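Lmo0135 protein (PDB 5ISU) acts as the substrate-binding protein CtaP of an ABC transporter and probably serves peptide uptake. Local coordinates at residues L474-A484 / D494-E502. Sequence-based numbering, arbitrary orientation.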
loop_
_atom_site.group_PDB
_atom_site.type_symbol
_atom_site.label_atom_id
_atom_site.label_comp_id
_atom_site.label_asym_id
_atom_site.label_seq_id
_atom_site.Cartn_x
_atom_site.Cartn_y
_atom_site.Cartn_z
ATOM N N LEU A 474 10.252 -2.917 18.698
ATOM C CA LEU A 474 11.197 -1.819 18.912
ATOM C C LEU A 474 11.902 -1.989 20.257
ATOM O O LEU A 474 11.243 -2.013 21.284
ATOM C CB LEU A 474 10.460 -0.470 18.923
ATOM C CG LEU A 474 11.321 0.756 19.266
ATOM C CD1 LEU A 474 12.414 0.883 18.222
ATOM C CD2 LEU A 474 10.539 2.071 19.359
ATOM N N ASP A 475 13.234 -2.053 20.233
ATOM C CA ASP A 475 14.070 -2.176 21.439
ATOM C C ASP A 475 13.552 -1.168 22.504
ATOM O O ASP A 475 13.418 0.050 22.233
ATOM C CB ASP A 475 15.542 -1.971 21.035
ATOM C CG ASP A 475 16.519 -1.972 22.207
ATOM O OD1 ASP A 475 16.125 -1.815 23.390
ATOM O OD2 ASP A 475 17.736 -2.068 21.922
ATOM N N SER A 476 13.242 -1.699 23.693
ATOM C CA SER A 476 12.665 -0.916 24.799
ATOM C C SER A 476 13.465 0.283 25.252
ATOM O O SER A 476 12.911 1.155 25.890
ATOM C CB SER A 476 12.310 -1.803 26.005
ATOM O OG SER A 476 11.140 -2.546 25.716
ATOM N N ARG A 477 14.744 0.342 24.914
ATOM C CA ARG A 477 15.564 1.503 25.246
ATOM C C ARG A 477 15.216 2.740 24.371
ATOM O O ARG A 477 15.687 3.844 24.657
ATOM C CB ARG A 477 17.047 1.181 25.054
ATOM C CG ARG A 477 17.571 -0.026 25.833
ATOM C CD ARG A 477 19.047 -0.258 25.552
ATOM N NE ARG A 477 19.319 -0.308 24.117
ATOM C CZ ARG A 477 20.530 -0.342 23.563
ATOM N NH1 ARG A 477 21.629 -0.358 24.316
ATOM N NH2 ARG A 477 20.641 -0.360 22.232
ATOM N N TYR A 478 14.398 2.563 23.326
ATOM C CA TYR A 478 14.049 3.666 22.423
ATOM C C TYR A 478 12.656 4.237 22.689
ATOM O O TYR A 478 11.682 3.497 22.786
ATOM C CB TYR A 478 14.142 3.221 20.947
ATOM C CG TYR A 478 15.546 2.899 20.487
ATOM C CD1 TYR A 478 16.110 1.664 20.747
ATOM C CD2 TYR A 478 16.308 3.834 19.779
ATOM C CE1 TYR A 478 17.398 1.360 20.337
ATOM C CE2 TYR A 478 17.593 3.539 19.348
ATOM C CZ TYR A 478 18.138 2.292 19.633
ATOM O OH TYR A 478 19.422 1.974 19.244
ATOM N N GLY A 479 12.564 5.554 22.806
ATOM C CA GLY A 479 11.284 6.209 23.010
ATOM C C GLY A 479 10.876 6.971 21.762
ATOM O O GLY A 479 11.597 6.973 20.746
ATOM N N GLY A 480 9.700 7.592 21.842
ATOM C CA GLY A 480 9.156 8.435 20.777
ATOM C C GLY A 480 8.392 7.767 19.659
ATOM O O GLY A 480 8.174 8.381 18.618
ATOM N N GLN A 481 7.962 6.525 19.863
ATOM C CA GLN A 481 7.227 5.793 18.827
ATOM C C GLN A 481 5.894 6.469 18.451
ATOM O O GLN A 481 5.479 6.421 17.289
ATOM C CB GLN A 481 6.994 4.337 19.248
ATOM C CG GLN A 481 6.050 4.142 20.436
ATOM C CD GLN A 481 6.086 2.725 21.013
ATOM O OE1 GLN A 481 7.158 2.188 21.332
ATOM N NE2 GLN A 481 4.908 2.134 21.208
ATOM N N LYS A 482 5.243 7.107 19.425
ATOM C CA LYS A 482 3.956 7.787 19.201
ATOM C C LYS A 482 4.161 8.921 18.172
ATOM O O LYS A 482 3.496 8.988 17.150
ATOM C CB LYS A 482 3.429 8.350 20.535
ATOM C CG LYS A 482 1.926 8.212 20.755
ATOM C CD LYS A 482 1.558 8.573 22.202
ATOM C CE LYS A 482 0.352 7.789 22.719
ATOM N NZ LYS A 482 -0.886 7.929 21.899
ATOM N N ALA A 483 5.162 9.741 18.445
ATOM C CA ALA A 483 5.518 10.875 17.627
ATOM C C ALA A 483 6.078 10.463 16.264
ATOM O O ALA A 483 5.845 11.152 15.275
ATOM C CB ALA A 483 6.516 11.764 18.371
ATOM N N ALA A 484 6.797 9.345 16.200
ATOM C CA ALA A 484 7.349 8.893 14.920
ATOM C C ALA A 484 6.256 8.348 13.981
ATOM O O ALA A 484 6.461 8.260 12.767
ATOM C CB ALA A 484 8.439 7.871 15.144
ATOM N N ASP A 494 8.250 9.173 10.466
ATOM C CA ASP A 494 9.399 10.017 10.668
ATOM C C ASP A 494 10.284 9.510 11.823
ATOM O O ASP A 494 9.971 9.682 13.003
ATOM C CB ASP A 494 8.913 11.446 10.944
ATOM C CG ASP A 494 10.042 12.482 10.928
ATOM O OD1 ASP A 494 11.235 12.108 10.917
ATOM O OD2 ASP A 494 9.729 13.694 10.922
ATOM N N LEU A 495 11.415 8.930 11.441
ATOM C CA LEU A 495 12.379 8.369 12.371
ATOM C C LEU A 495 13.141 9.403 13.209
ATOM O O LEU A 495 13.801 9.022 14.171
ATOM C CB LEU A 495 13.392 7.512 11.593
ATOM C CG LEU A 495 12.886 6.232 10.917
ATOM C CD1 LEU A 495 13.911 5.666 9.951
ATOM C CD2 LEU A 495 12.547 5.200 11.971
ATOM N N SER A 496 13.076 10.686 12.828
ATOM C CA SER A 496 13.775 11.752 13.557
ATOM C C SER A 496 13.177 11.990 14.940
ATOM O O SER A 496 13.817 12.643 15.780
ATOM C CB SER A 496 13.750 13.078 12.771
ATOM O OG SER A 496 12.434 13.593 12.681
ATOM N N LYS A 497 11.954 11.485 15.162
ATOM C CA LYS A 497 11.286 11.569 16.470
ATOM C C LYS A 497 11.711 10.472 17.465
ATOM O O LYS A 497 11.443 10.596 18.676
ATOM C CB LYS A 497 9.764 11.551 16.312
ATOM C CG LYS A 497 9.213 12.610 15.349
ATOM C CD LYS A 497 9.741 14.013 15.622
ATOM C CE LYS A 497 9.222 14.994 14.577
ATOM N NZ LYS A 497 9.875 16.318 14.733
ATOM N N LEU A 498 12.353 9.405 16.988
ATOM C CA LEU A 498 12.800 8.333 17.913
ATOM C C LEU A 498 14.015 8.810 18.690
ATOM O O LEU A 498 14.771 9.650 18.210
ATOM C CB LEU A 498 13.132 7.033 17.170
ATOM C CG LEU A 498 11.983 6.351 16.416
ATOM C CD1 LEU A 498 12.490 5.105 15.712
ATOM C CD2 LEU A 498 10.834 6.002 17.350
ATOM N N TYR A 499 14.202 8.297 19.901
ATOM C CA TYR A 499 15.350 8.711 20.710
ATOM C C TYR A 499 15.819 7.581 21.584
ATOM O O TYR A 499 15.023 6.740 21.989
ATOM C CB TYR A 499 15.023 9.967 21.540
ATOM C CG TYR A 499 13.824 9.839 22.467
ATOM C CD1 TYR A 499 13.958 9.277 23.741
ATOM C CD2 TYR A 499 12.564 10.312 22.093
ATOM C CE1 TYR A 499 12.863 9.154 24.592
ATOM C CE2 TYR A 499 11.468 10.201 22.943
ATOM C CZ TYR A 499 11.630 9.624 24.189
ATOM O OH TYR A 499 10.563 9.511 25.033
ATOM N N LEU A 500 17.117 7.557 21.870
ATOM C CA LEU A 500 17.703 6.497 22.691
ATOM C C LEU A 500 17.853 6.956 24.124
ATOM O O LEU A 500 18.471 7.983 24.381
ATOM C CB LEU A 500 19.080 6.107 22.150
ATOM C CG LEU A 500 19.850 5.014 22.892
ATOM C CD1 LEU A 500 19.092 3.698 22.889
ATOM C CD2 LEU A 500 21.218 4.834 22.260
ATOM N N THR A 501 17.286 6.183 25.044
ATOM C CA THR A 501 17.388 6.420 26.482
ATOM C C THR A 501 18.462 5.473 27.030
ATOM O O THR A 501 18.175 4.312 27.333
ATOM C CB THR A 501 16.046 6.119 27.185
ATOM O OG1 THR A 501 15.019 6.945 26.632
ATOM C CG2 THR A 501 16.139 6.359 28.691
ATOM N N GLU A 502 19.700 5.954 27.127
ATOM C CA GLU A 502 20.797 5.131 27.670
ATOM C C GLU A 502 21.000 5.435 29.157
ATOM O O GLU A 502 21.778 4.770 29.846
ATOM C CB GLU A 502 22.108 5.337 26.894
ATOM C CG GLU A 502 22.603 6.782 26.827
ATOM C CD GLU A 502 23.989 6.920 26.210
ATOM O OE1 GLU A 502 24.191 7.865 25.413
ATOM O OE2 GLU A 502 24.876 6.083 26.505
ATOM O OXT GLU A 502 20.386 6.353 29.711
#
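Gly-479 and Tyr-499 form the antiparallel hydrogen-bonded pair of a two-stranded ribbon: Gly-479 N donates to Tyr-499 O at 2.8 Å, and Tyr-499 N returns a bond to Gly-479 O at 3.0 Å. Tyr-499 also folds its ring over the glycine backbone. With chi1 at 57°, CG sits between the backbone N and carbonyl carbon, and Gly-479 CA comes over the ring face, 20° off the normal, in a CH-pi contact. Beyond this pair, Thr-501 N donates to Arg-477 O at 2.9 Å.

On the ribbon's other face, Leu-500 CD1 rests over the Tyr-478 ring, 3.7 Å from Tyr-478 CZ, while the same methyl meets one face of the Arg-477 guanidinium. Toward the 481-484 helix, Leu-498 CD2 packs against Ala-484 CB at 3.8 Å, and Lys-497 CB lies against Ala-483 CB at 3.9 Å. Asp-494 N closes this end on Ala-484 O at 3.1 Å.

In the second shell, an Asx turn at each of Asp-475 and Asp-494 shapes the backbone; Asp-494 OD1 takes both Ser-496 N and Ser-496 OG from one face of its carboxylate. Tyr-478 OH bonds to Ser-19 O at the start of strand 19-24, and Lys-497 NZ, in the 3-10 segment before the ribbon, forms a salt bridge with Asp-201, between strands 190-195 and 208-213. Backbone bonds thus set the register, while the Leu-500 methyl on the Tyr-478 ring packs one face and the Tyr-499 ring on Gly-479 the other, joining the C-terminal tail to the chain that follows strand 462-475 through the turn at Asp-475 to Tyr-478.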